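Local coordinates for protein T cell receptor mu chain (Monodelphis domestica, PDB 7L15) that pairs with a T cell receptor gamma chain to form the marsupial gamma-mu T cell receptor, which probably recognises antigen, at residues 51-56 and 102-107. Sequence-based numbering, arbitrary orientation.
Sequences YLWTPG and QYHCAR
W53 and H104 meet on one face of an antiparallel strand pair, 48-53 with 101-109, in the V domain of the mu chain. Four backbone hydrogen bonds join Y51 to H104 and W53 to Q102. Y51 N to H104 O and H104 N to Y51 O are both 2.8 Å; W53 and Q102 are joined by a second reciprocal pair.

The W53 side chain can be followed outward. Its CB lies 3.7 Å from Q102 O and 3.9 Å from H104 CD2. With CG anti to the carbonyl carbon and beside the backbone N (chi1 -70°), the pyrrole side of the indole lies against H104, and CG is 3.6 Å from H104 CD2. W53 CD1 makes the closest approach, 3.3 Å to H104 CD2, and W53 NE1 is 4.0 Å from H104 CD2. The indole's five-membered ring and the imidazole are inclined at 62°, neither stacked nor edge-to-face. The W53 ring also makes edge-to-face pairs with F120 of its own chain and with H96 of the gamma chain, while H104 ND1 is hydrogen-bonded to G121 O.

On the opposite face, toward the C36-C105 disulfide core, L52 sets its CD1 over the ring of Y103, a CH-pi contact 3.6 Å from the centroid. Y103 OH is hydrogen-bonded to D99 O, as in the tyrosine corner of immunoglobulin domains.

The strand pair thus separates two chemistries: an aliphatic-aromatic interior around L52 and Y103, and an aromatic surface of Y51, W53 and H104 that packs against the gamma chain, where Y51 OH is hydrogen-bonded to K105 N of that chain.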
# COMPACT_ATOMS: atom_id res chain seq x y z
N TYR A 51 -2.36 0.03 -15.91
CA TYR A 51 -2.42 -0.61 -14.60
C TYR A 51 -1.99 0.37 -13.53
O TYR A 51 -1.06 1.16 -13.75
CB TYR A 51 -1.51 -1.85 -14.53
CG TYR A 51 -2.14 -3.08 -15.12
CD1 TYR A 51 -2.26 -3.23 -16.49
CD2 TYR A 51 -2.63 -4.09 -14.31
CE1 TYR A 51 -2.85 -4.35 -17.03
CE2 TYR A 51 -3.22 -5.20 -14.83
CZ TYR A 51 -3.33 -5.33 -16.20
OH TYR A 51 -3.92 -6.45 -16.72
N LEU A 52 -2.65 0.30 -12.37
CA LEU A 52 -2.34 1.10 -11.19
C LEU A 52 -1.57 0.27 -10.16
O LEU A 52 -2.10 -0.71 -9.62
CB LEU A 52 -3.63 1.64 -10.55
CG LEU A 52 -3.38 2.46 -9.27
CD1 LEU A 52 -2.38 3.61 -9.53
CD2 LEU A 52 -4.68 2.99 -8.66
N TRP A 53 -0.33 0.67 -9.88
CA TRP A 53 0.52 0.02 -8.89
C TRP A 53 0.60 0.95 -7.68
O TRP A 53 1.43 1.86 -7.64
CB TRP A 53 1.93 -0.28 -9.44
CG TRP A 53 1.96 -1.35 -10.47
CD1 TRP A 53 1.35 -1.34 -11.68
CD2 TRP A 53 2.66 -2.59 -10.38
NE1 TRP A 53 1.62 -2.51 -12.36
CE2 TRP A 53 2.43 -3.29 -11.58
CE3 TRP A 53 3.47 -3.17 -9.41
CZ2 TRP A 53 2.96 -4.54 -11.83
CZ3 TRP A 53 4.00 -4.41 -9.65
CH2 TRP A 53 3.74 -5.08 -10.85
N THR A 54 -0.28 0.73 -6.70
CA THR A 54 -0.14 1.56 -5.51
C THR A 54 0.67 0.80 -4.47
O THR A 54 0.33 -0.34 -4.15
CB THR A 54 -1.49 1.93 -4.93
OG1 THR A 54 -2.27 2.62 -5.91
CG2 THR A 54 -1.32 2.83 -3.73
N PRO A 55 1.73 1.39 -3.90
CA PRO A 55 2.54 0.65 -2.93
C PRO A 55 1.67 0.06 -1.84
O PRO A 55 0.76 0.71 -1.33
CB PRO A 55 3.51 1.71 -2.41
CG PRO A 55 3.67 2.65 -3.60
CD PRO A 55 2.30 2.71 -4.21
N GLY A 56 1.90 -1.21 -1.54
CA GLY A 56 1.14 -1.92 -0.53
C GLY A 56 -0.13 -2.58 -1.03
O GLY A 56 -0.77 -3.31 -0.26
N GLN A 102 1.26 4.69 -8.71
CA GLN A 102 2.12 4.70 -9.89
C GLN A 102 1.33 4.11 -11.06
O GLN A 102 0.98 2.93 -11.05
CB GLN A 102 3.38 3.89 -9.64
CG GLN A 102 4.41 4.02 -10.75
CD GLN A 102 5.30 5.24 -10.57
OE1 GLN A 102 5.15 5.99 -9.59
NE2 GLN A 102 6.24 5.43 -11.49
N TYR A 103 1.08 4.94 -12.07
CA TYR A 103 0.33 4.51 -13.25
C TYR A 103 1.27 3.99 -14.33
O TYR A 103 2.16 4.71 -14.79
CB TYR A 103 -0.52 5.68 -13.77
CG TYR A 103 -1.73 5.93 -12.91
CD1 TYR A 103 -1.62 6.61 -11.71
CD2 TYR A 103 -2.99 5.45 -13.28
CE1 TYR A 103 -2.72 6.83 -10.90
CE2 TYR A 103 -4.11 5.66 -12.48
CZ TYR A 103 -3.96 6.34 -11.29
OH TYR A 103 -5.04 6.56 -10.47
N HIS A 104 1.06 2.75 -14.75
CA HIS A 104 1.88 2.08 -15.74
C HIS A 104 1.08 1.83 -17.01
O HIS A 104 -0.06 1.36 -16.94
CB HIS A 104 2.43 0.76 -15.21
CG HIS A 104 3.43 0.92 -14.11
ND1 HIS A 104 4.79 0.91 -14.33
CD2 HIS A 104 3.27 1.12 -12.78
CE1 HIS A 104 5.42 1.07 -13.18
NE2 HIS A 104 4.52 1.20 -12.23
N CYS A 105 1.67 2.17 -18.14
CA CYS A 105 1.27 1.66 -19.44
C CYS A 105 1.78 0.23 -19.60
O CYS A 105 2.90 -0.10 -19.19
CB CYS A 105 1.87 2.58 -20.50
SG CYS A 105 1.49 2.40 -22.24
N ALA A 106 0.96 -0.64 -20.19
CA ALA A 106 1.35 -2.04 -20.36
C ALA A 106 0.99 -2.54 -21.75
O ALA A 106 -0.04 -2.15 -22.30
CB ALA A 106 0.66 -2.94 -19.31
N ARG A 107 1.83 -3.42 -22.31
CA ARG A 107 1.57 -4.09 -23.57
C ARG A 107 1.52 -5.59 -23.35
O ARG A 107 2.42 -6.16 -22.72
CB ARG A 107 2.65 -3.76 -24.63
CG ARG A 107 2.49 -4.58 -25.94
CD ARG A 107 3.58 -4.28 -26.99
NE ARG A 107 3.35 -4.97 -28.27
CZ ARG A 107 4.28 -5.66 -28.94
NH1 ARG A 107 5.52 -5.77 -28.47
NH2 ARG A 107 3.98 -6.23 -30.11